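Local atomic coordinates of aminotransferase class-III (Ochrobactrum anthropi, PDB entry 5GHG), a protein that probably transfers amino groups between amines and keto compounds as a pyridoxal phosphate-dependent omega-transaminase of class III. Residues B[358-361]-B[362-366]; B[442-445]-B[446-450]; B[406-409]-B[410-414]. The protein carries 1 engineered substitution. All coordinates share one frame; numbering follows the deposited sequence.

Contact 1: B[358-361]-B[362-366]; sequences MQKR and LRELQ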
loop_
_atom_site.group_PDB
_atom_site.type_symbol
_atom_site.label_atom_id
_atom_site.label_comp_id
_atom_site.label_asym_id
_atom_site.label_seq_id
_atom_site.Cartn_x
_atom_site.Cartn_y
_atom_site.Cartn_z
ATOM N N MET B 358 -1.585 20.981 -26.720
ATOM C CA MET B 358 -2.373 21.324 -25.537
ATOM C C MET B 358 -1.796 22.530 -24.799
ATOM O O MET B 358 -2.539 23.422 -24.368
ATOM C CB MET B 358 -2.467 20.130 -24.589
ATOM C CG MET B 358 -3.303 20.367 -23.318
ATOM S SD MET B 358 -3.295 18.972 -22.134
ATOM C CE MET B 358 -1.696 19.215 -21.352
ATOM N N GLN B 359 -0.472 22.565 -24.618
ATOM C CA GLN B 359 0.139 23.707 -23.942
ATOM C C GLN B 359 -0.163 25.004 -24.683
ATOM O O GLN B 359 -0.448 26.032 -24.058
ATOM C CB GLN B 359 1.648 23.527 -23.806
ATOM C CG GLN B 359 2.105 22.329 -22.995
ATOM C CD GLN B 359 1.634 22.347 -21.557
ATOM O OE1 GLN B 359 1.416 23.408 -20.970
ATOM N NE2 GLN B 359 1.499 21.156 -20.967
ATOM N N LYS B 360 -0.100 24.971 -26.013
ATOM C CA LYS B 360 -0.380 26.173 -26.808
ATOM C C LYS B 360 -1.845 26.573 -26.700
ATOM O O LYS B 360 -2.158 27.744 -26.446
ATOM C CB LYS B 360 0.012 25.930 -28.264
ATOM C CG LYS B 360 -0.320 27.072 -29.224
ATOM C CD LYS B 360 -0.142 26.612 -30.679
ATOM C CE LYS B 360 -0.369 27.754 -31.674
ATOM N NZ LYS B 360 0.703 28.799 -31.588
ATOM N N ARG B 361 -2.764 25.615 -26.875
ATOM C CA ARG B 361 -4.183 25.932 -26.767
ATOM C C ARG B 361 -4.541 26.483 -25.392
ATOM O O ARG B 361 -5.283 27.465 -25.284
ATOM C CB ARG B 361 -5.038 24.695 -27.098
ATOM C CG ARG B 361 -5.106 24.391 -28.600
ATOM C CD ARG B 361 -5.996 25.418 -29.315
ATOM N NE ARG B 361 -7.303 25.531 -28.659
ATOM C CZ ARG B 361 -8.359 24.814 -28.992
ATOM N NH1 ARG B 361 -8.267 23.953 -29.998
ATOM N NH2 ARG B 361 -9.515 24.959 -28.337
ATOM N N LEU B 362 -4.011 25.881 -24.320
ATOM C CA LEU B 362 -4.332 26.378 -22.992
ATOM C C LEU B 362 -3.818 27.800 -22.784
ATOM O O LEU B 362 -4.471 28.618 -22.131
ATOM C CB LEU B 362 -3.785 25.447 -21.906
ATOM C CG LEU B 362 -4.540 24.140 -21.652
ATOM C CD1 LEU B 362 -3.739 23.241 -20.714
ATOM C CD2 LEU B 362 -5.937 24.384 -21.082
ATOM N N ARG B 363 -2.637 28.104 -23.313
ATOM C CA ARG B 363 -2.089 29.437 -23.104
ATOM C C ARG B 363 -2.847 30.515 -23.879
ATOM O O ARG B 363 -2.740 31.694 -23.542
ATOM C CB ARG B 363 -0.597 29.437 -23.441
ATOM C CG ARG B 363 0.214 28.872 -22.256
ATOM C CD ARG B 363 1.650 28.599 -22.605
ATOM N NE ARG B 363 2.389 28.083 -21.455
ATOM C CZ ARG B 363 2.282 26.843 -20.999
ATOM N NH1 ARG B 363 1.442 26.008 -21.602
ATOM N NH2 ARG B 363 3.019 26.429 -19.968
ATOM N N GLU B 364 -3.634 30.134 -24.879
ATOM C CA GLU B 364 -4.503 31.100 -25.537
ATOM C C GLU B 364 -5.569 31.652 -24.598
ATOM O O GLU B 364 -6.194 32.660 -24.929
ATOM C CB GLU B 364 -5.167 30.467 -26.773
ATOM C CG GLU B 364 -4.171 30.073 -27.848
ATOM C CD GLU B 364 -4.778 29.220 -28.960
ATOM O OE1 GLU B 364 -5.984 28.920 -28.909
ATOM O OE2 GLU B 364 -4.036 28.837 -29.894
ATOM N N LEU B 365 -5.781 31.026 -23.438
ATOM C CA LEU B 365 -6.736 31.505 -22.459
ATOM C C LEU B 365 -6.104 32.375 -21.377
ATOM O O LEU B 365 -6.803 32.778 -20.457
ATOM C CB LEU B 365 -7.449 30.320 -21.783
ATOM C CG LEU B 365 -7.989 29.240 -22.703
ATOM C CD1 LEU B 365 -8.694 28.195 -21.858
ATOM C CD2 LEU B 365 -8.902 29.814 -23.776
ATOM N N GLN B 366 -4.801 32.652 -21.472
ATOM C CA GLN B 366 -4.108 33.405 -20.434
ATOM C C GLN B 366 -4.749 34.764 -20.181
ATOM O O GLN B 366 -4.687 35.275 -19.063
ATOM C CB GLN B 366 -2.639 33.620 -20.830
ATOM C CG GLN B 366 -1.788 32.413 -20.555
ATOM C CD GLN B 366 -0.381 32.584 -21.071
ATOM O OE1 GLN B 366 -0.160 33.136 -22.161
ATOM N NE2 GLN B 366 0.582 32.109 -20.291
#
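Gln-359 and Arg-363 stand one turn apart near the C-terminal end of helix 347-363, an i to i+4 pair bonded through side chains as well as backbone. NH1 of Arg-363 gives a nearly straight bond to OE1 of Gln-359, 2.7 Å long, in the amide plane and on a lone pair of that oxygen, although the amide and guanidinium planes themselves are turned 61° apart. The same NH1 also reaches O of Gln-359 at 3.1 Å. This carbonyl therefore accepts twice, from NH1 on one face of its plane and from N of Arg-363 on the other. The glutamine chain bends at its second torsion (chi2 -61°), curling OE1 back toward the next turn, while the arginine runs extended from CG to NE. Outside partners fix the remaining ends: NE2 of Gln-359 bonds to O of Gly-378 and Ile-380, and NH2 of Arg-363 to O of Gly-376.

The buried flank is apolar. CG of Met-358 lies 3.9 Å from CD1 of Leu-362, the two chains side by side and pointing the same way against Ala-381 and helix 433-455.

The solvent side is looser. NZ of Lys-360 stays 5.0 Å from OE2 of Glu-364, too far for a salt bridge, though the opposite charges may still attract weakly. Arg-361 turns its guanidinium mainly to Asp-437, with which it forms a salt bridge. The guanidinium plane of Arg-361 and the carboxylate plane of Glu-364 are 10° apart. Here the ionic link is long, NE of Arg-361 standing 3.6 Å from OE1 of Glu-364.

Contact 2: B[442-445]-B[446-450]; sequences ALEA and TLNDV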
loop_
_atom_site.group_PDB
_atom_site.type_symbol
_atom_site.label_atom_id
_atom_site.label_comp_id
_atom_site.label_asym_id
_atom_site.label_seq_id
_atom_site.Cartn_x
_atom_site.Cartn_y
_atom_site.Cartn_z
ATOM N N ALA B 442 -13.979 23.060 -24.096
ATOM C CA ALA B 442 -14.890 22.931 -22.959
ATOM C C ALA B 442 -14.429 23.795 -21.782
ATOM O O ALA B 442 -15.253 24.366 -21.053
ATOM C CB ALA B 442 -15.016 21.477 -22.524
ATOM N N LEU B 443 -13.118 23.886 -21.573
ATOM C CA LEU B 443 -12.617 24.766 -20.535
ATOM C C LEU B 443 -12.921 26.227 -20.855
ATOM O O LEU B 443 -13.358 26.981 -19.987
ATOM C CB LEU B 443 -11.122 24.562 -20.335
ATOM C CG LEU B 443 -10.460 25.530 -19.358
ATOM C CD1 LEU B 443 -11.055 25.389 -17.947
ATOM C CD2 LEU B 443 -8.957 25.329 -19.362
ATOM N N GLU B 444 -12.682 26.643 -22.097
ATOM C CA GLU B 444 -12.956 28.030 -22.461
ATOM C C GLU B 444 -14.419 28.390 -22.216
ATOM O O GLU B 444 -14.721 29.432 -21.620
ATOM C CB GLU B 444 -12.589 28.282 -23.921
ATOM C CG GLU B 444 -12.969 29.680 -24.371
ATOM C CD GLU B 444 -12.457 30.007 -25.766
ATOM O OE1 GLU B 444 -12.127 29.075 -26.526
ATOM O OE2 GLU B 444 -12.373 31.207 -26.080
ATOM N N ALA B 445 -15.339 27.535 -22.679
ATOM C CA ALA B 445 -16.762 27.793 -22.469
ATOM C C ALA B 445 -17.110 27.766 -20.980
ATOM O O ALA B 445 -17.953 28.538 -20.517
ATOM C CB ALA B 445 -17.596 26.771 -23.240
ATOM N N THR B 446 -16.478 26.867 -20.229
ATOM C CA THR B 446 -16.662 26.817 -18.781
ATOM C C THR B 446 -16.281 28.143 -18.128
ATOM O O THR B 446 -17.010 28.665 -17.280
ATOM C CB THR B 446 -15.812 25.696 -18.173
ATOM O OG1 THR B 446 -16.346 24.428 -18.557
ATOM C CG2 THR B 446 -15.819 25.799 -16.673
ATOM N N LEU B 447 -15.118 28.680 -18.492
ATOM C CA LEU B 447 -14.677 29.927 -17.875
ATOM C C LEU B 447 -15.622 31.077 -18.236
ATOM O O LEU B 447 -15.894 31.937 -17.401
ATOM C CB LEU B 447 -13.249 30.244 -18.288
ATOM C CG LEU B 447 -12.253 29.194 -17.785
ATOM C CD1 LEU B 447 -10.833 29.563 -18.168
ATOM C CD2 LEU B 447 -12.371 29.013 -16.288
ATOM N N ASN B 448 -16.133 31.093 -19.469
ATOM C CA ASN B 448 -17.124 32.111 -19.838
ATOM C C ASN B 448 -18.410 31.963 -19.025
ATOM O O ASN B 448 -18.966 32.954 -18.543
ATOM C CB ASN B 448 -17.403 32.047 -21.332
ATOM C CG ASN B 448 -16.231 32.538 -22.147
ATOM O OD1 ASN B 448 -15.375 33.263 -21.630
ATOM N ND2 ASN B 448 -16.156 32.141 -23.395
ATOM N N ASP B 449 -18.898 30.727 -18.861
ATOM C CA ASP B 449 -20.088 30.489 -18.046
ATOM C C ASP B 449 -19.878 30.967 -16.611
ATOM O O ASP B 449 -20.750 31.623 -16.030
ATOM C CB ASP B 449 -20.452 29.011 -18.030
ATOM C CG ASP B 449 -21.159 28.564 -19.300
ATOM O OD1 ASP B 449 -21.494 29.439 -20.129
ATOM O OD2 ASP B 449 -21.379 27.319 -19.452
ATOM N N VAL B 450 -18.748 30.603 -16.008
ATOM C CA VAL B 450 -18.492 30.968 -14.629
ATOM C C VAL B 450 -18.387 32.492 -14.500
ATOM O O VAL B 450 -18.923 33.091 -13.562
ATOM C CB VAL B 450 -17.217 30.274 -14.108
ATOM C CG1 VAL B 450 -16.876 30.795 -12.733
ATOM C CG2 VAL B 450 -17.425 28.750 -14.058
HETATM O O HOH W 1 -14.129 33.006 -24.971
HETATM O O HOH W 2 -20.005 29.503 -22.326
#
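With OG1 of Thr-446 beside its own backbone N (chi1 -70°), the hydroxyl is folded back along the helix to the carbonyl of Ala-442, whereas CG of Leu-443 takes the position opposite its backbone N (chi1 174°), which, with chi2 near 62°, places CD1 beside Leu-447. Both contacts are i to i+4 steps within helix 433-455, and they illustrate how a helix can use one turn for a polar and an apolar link at once.

The hydroxyl OG1 of Thr-446 donates to O of Ala-442 at 2.7 Å, and N of Thr-446 donates to that oxygen at 2.9 Å. The two donors come from opposite faces of the carbonyl plane, so one acceptor is gripped twice and the threonine's polar end is satisfied inside a buried setting. Around the helix, CD1 of Leu-443 meets CG of Leu-447 at 4.0 Å, the branches crossing at a slant.

Water takes over at the more open flank. Glu-444 and Asn-448 run side by side, and one water accepts from ND2 of Asn-448 while donating to OE2 of Glu-444, each at 2.7 Å. A second water donates both to O of Ala-445 and to OD1 of Asp-449, adding a solvent link to a carbonyl that already receives N of Asp-449.

Outside the segment, OD1 of Asn-448 is hydrogen-bonded to NE2 of His-368, and Asp-449 forms a salt bridge with Arg-412. Thr-446 packs on Val-408 and Leu-409 of helix 400-411, while Leu-443 and Leu-447 touch Val-383 and Leu-385 of strand 380-385, the former also touching strand 422-425.

Contact 3: B[406-409]-B[410-414]; sequences NAVL and QERGV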
loop_
_atom_site.group_PDB
_atom_site.type_symbol
_atom_site.label_atom_id
_atom_site.label_comp_id
_atom_site.label_asym_id
_atom_site.label_seq_id
_atom_site.Cartn_x
_atom_site.Cartn_y
_atom_site.Cartn_z
ATOM N N ASN B 406 -14.846 23.422 -11.885
ATOM C CA ASN B 406 -14.709 21.987 -12.108
ATOM C C ASN B 406 -16.078 21.322 -12.266
ATOM O O ASN B 406 -16.250 20.433 -13.094
ATOM C CB ASN B 406 -13.947 21.360 -10.948
ATOM C CG ASN B 406 -13.384 19.975 -11.278
ATOM O OD1 ASN B 406 -12.918 19.742 -12.383
ATOM N ND2 ASN B 406 -13.405 19.088 -10.317
ATOM N N ALA B 407 -17.058 21.751 -11.464
ATOM C CA ALA B 407 -18.412 21.211 -11.590
ATOM C C ALA B 407 -19.030 21.548 -12.947
ATOM O O ALA B 407 -19.700 20.711 -13.561
ATOM C CB ALA B 407 -19.287 21.723 -10.450
ATOM N N VAL B 408 -18.823 22.775 -13.424
ATOM C CA VAL B 408 -19.342 23.154 -14.734
ATOM C C VAL B 408 -18.634 22.374 -15.838
ATOM O O VAL B 408 -19.261 21.901 -16.790
ATOM C CB VAL B 408 -19.207 24.672 -14.950
ATOM C CG1 VAL B 408 -19.530 25.015 -16.409
ATOM C CG2 VAL B 408 -20.130 25.414 -14.027
ATOM N N LEU B 409 -17.317 22.220 -15.720
ATOM C CA LEU B 409 -16.584 21.454 -16.713
ATOM C C LEU B 409 -17.095 20.007 -16.781
ATOM O O LEU B 409 -17.216 19.436 -17.875
ATOM C CB LEU B 409 -15.092 21.491 -16.398
ATOM C CG LEU B 409 -14.080 20.952 -17.381
ATOM C CD1 LEU B 409 -14.242 21.567 -18.755
ATOM C CD2 LEU B 409 -12.665 21.217 -16.856
ATOM N N GLN B 410 -17.415 19.411 -15.629
ATOM C CA GLN B 410 -17.987 18.069 -15.620
ATOM C C GLN B 410 -19.364 18.033 -16.294
ATOM O O GLN B 410 -19.697 17.069 -16.989
ATOM C CB GLN B 410 -18.075 17.535 -14.187
ATOM C CG GLN B 410 -18.646 16.113 -14.077
ATOM C CD GLN B 410 -18.626 15.621 -12.638
ATOM O OE1 GLN B 410 -17.622 15.783 -11.945
ATOM N NE2 GLN B 410 -19.744 15.083 -12.158
ATOM N N GLU B 411 -20.171 19.080 -16.096
ATOM C CA GLU B 411 -21.425 19.193 -16.836
ATOM C C GLU B 411 -21.183 19.207 -18.344
ATOM O O GLU B 411 -22.017 18.725 -19.112
ATOM C CB GLU B 411 -22.178 20.468 -16.448
ATOM C CG GLU B 411 -22.716 20.524 -15.046
ATOM C CD GLU B 411 -23.430 21.854 -14.781
ATOM O OE1 GLU B 411 -22.873 22.705 -14.031
ATOM O OE2 GLU B 411 -24.514 22.084 -15.390
ATOM N N ARG B 412 -20.082 19.801 -18.782
ATOM C CA ARG B 412 -19.728 19.854 -20.182
ATOM C C ARG B 412 -18.953 18.611 -20.641
ATOM O O ARG B 412 -18.372 18.619 -21.731
ATOM C CB ARG B 412 -18.919 21.122 -20.470
ATOM C CG ARG B 412 -19.778 22.377 -20.451
ATOM C CD ARG B 412 -18.971 23.653 -20.590
ATOM N NE ARG B 412 -19.827 24.829 -20.764
ATOM C CZ ARG B 412 -20.314 25.216 -21.934
ATOM N NH1 ARG B 412 -20.025 24.522 -23.044
ATOM N NH2 ARG B 412 -21.083 26.295 -21.997
ATOM N N GLY B 413 -18.942 17.555 -19.836
ATOM C CA GLY B 413 -18.416 16.281 -20.278
ATOM C C GLY B 413 -16.919 16.115 -20.168
ATOM O O GLY B 413 -16.335 15.348 -20.931
ATOM N N VAL B 414 -16.273 16.844 -19.259
ATOM C CA VAL B 414 -14.834 16.762 -19.069
ATOM C C VAL B 414 -14.571 16.627 -17.568
ATOM O O VAL B 414 -15.036 17.456 -16.774
ATOM C CB VAL B 414 -14.108 18.000 -19.638
ATOM C CG1 VAL B 414 -12.624 17.975 -19.280
ATOM C CG2 VAL B 414 -14.291 18.107 -21.156
HETATM O O HOH W 3 -14.405 18.171 -14.242
#
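A Schellman motif closes helix 400-411, and Leu-409 and Val-414 meet across it. N of Val-414 donates to O of Leu-409 at 3.1 Å, spanning five residues, and inside this wider loop N of Gly-413 donates to O of Gln-410 at 3.0 Å. Arg-412 is the first residue to leave helical backbone angles. Gly-413 follows as the C-prime residue with a positive phi of 84°, a value glycine adopts readily, and it reverses the direction of the chain so that Val-414 comes back over the last turn.

The hydrophobic part of the cap depends on this reversal. CB of Val-414 comes 3.7 Å from CD1 of Leu-409, and CG1 of the valine lies against CG of the leucine at 3.8 Å. Leucine CG stands away from its backbone N (chi1 -171°), beside the carbonyl carbon, which, with chi2 of 53°, sets CD1 and CD2 against the side chain of Val-414. A water lies 2.9 Å from OD1 of Asn-406 and 2.7 Å from O of Val-414, and may link the final turn to the chain beyond; with further acceptors in reach, its protons cannot all be assigned.

The outer flank carries longer polar chains. OE1 of Glu-411 comes to 3.9 Å from CG2 of Val-408. Arg-412 extends from CG to NE, and CG1 of Val-408 lies near the edge of its guanidinium, whose main partner is Asp-449. Backbone bonding of Gly-413 with Ile-51 ties the cap to the neighbouring strand. The paired bonds around a glycine in the left-handed helical region, backed by an apolar contact, are typical of Schellman helix termination.

Overall arrangement
Three helix segments, the ends of 347-363 and 400-411 and a mid-helix part of 433-455, lie on one flank of the chain, with contact 2 in the middle. Contacts 2 and 3 are closest, their centres 9 Å apart, joined by the salt bridge from NH2 of Arg-412 to OD2 of Asp-449 (2.8 Å). Contacts 1 and 2, centres 14 Å apart, meet through apolar chains, CD2 of Leu-362 lying 3.6 Å from CD2 of Leu-443. Contacts 1 and 3 do not touch, their nearest atoms being about 9 Å apart. None of their residues belongs to the pocket holding the pyridoxamine phosphate, which includes Lys-287 and Asp-258; the three contacts are structural packing.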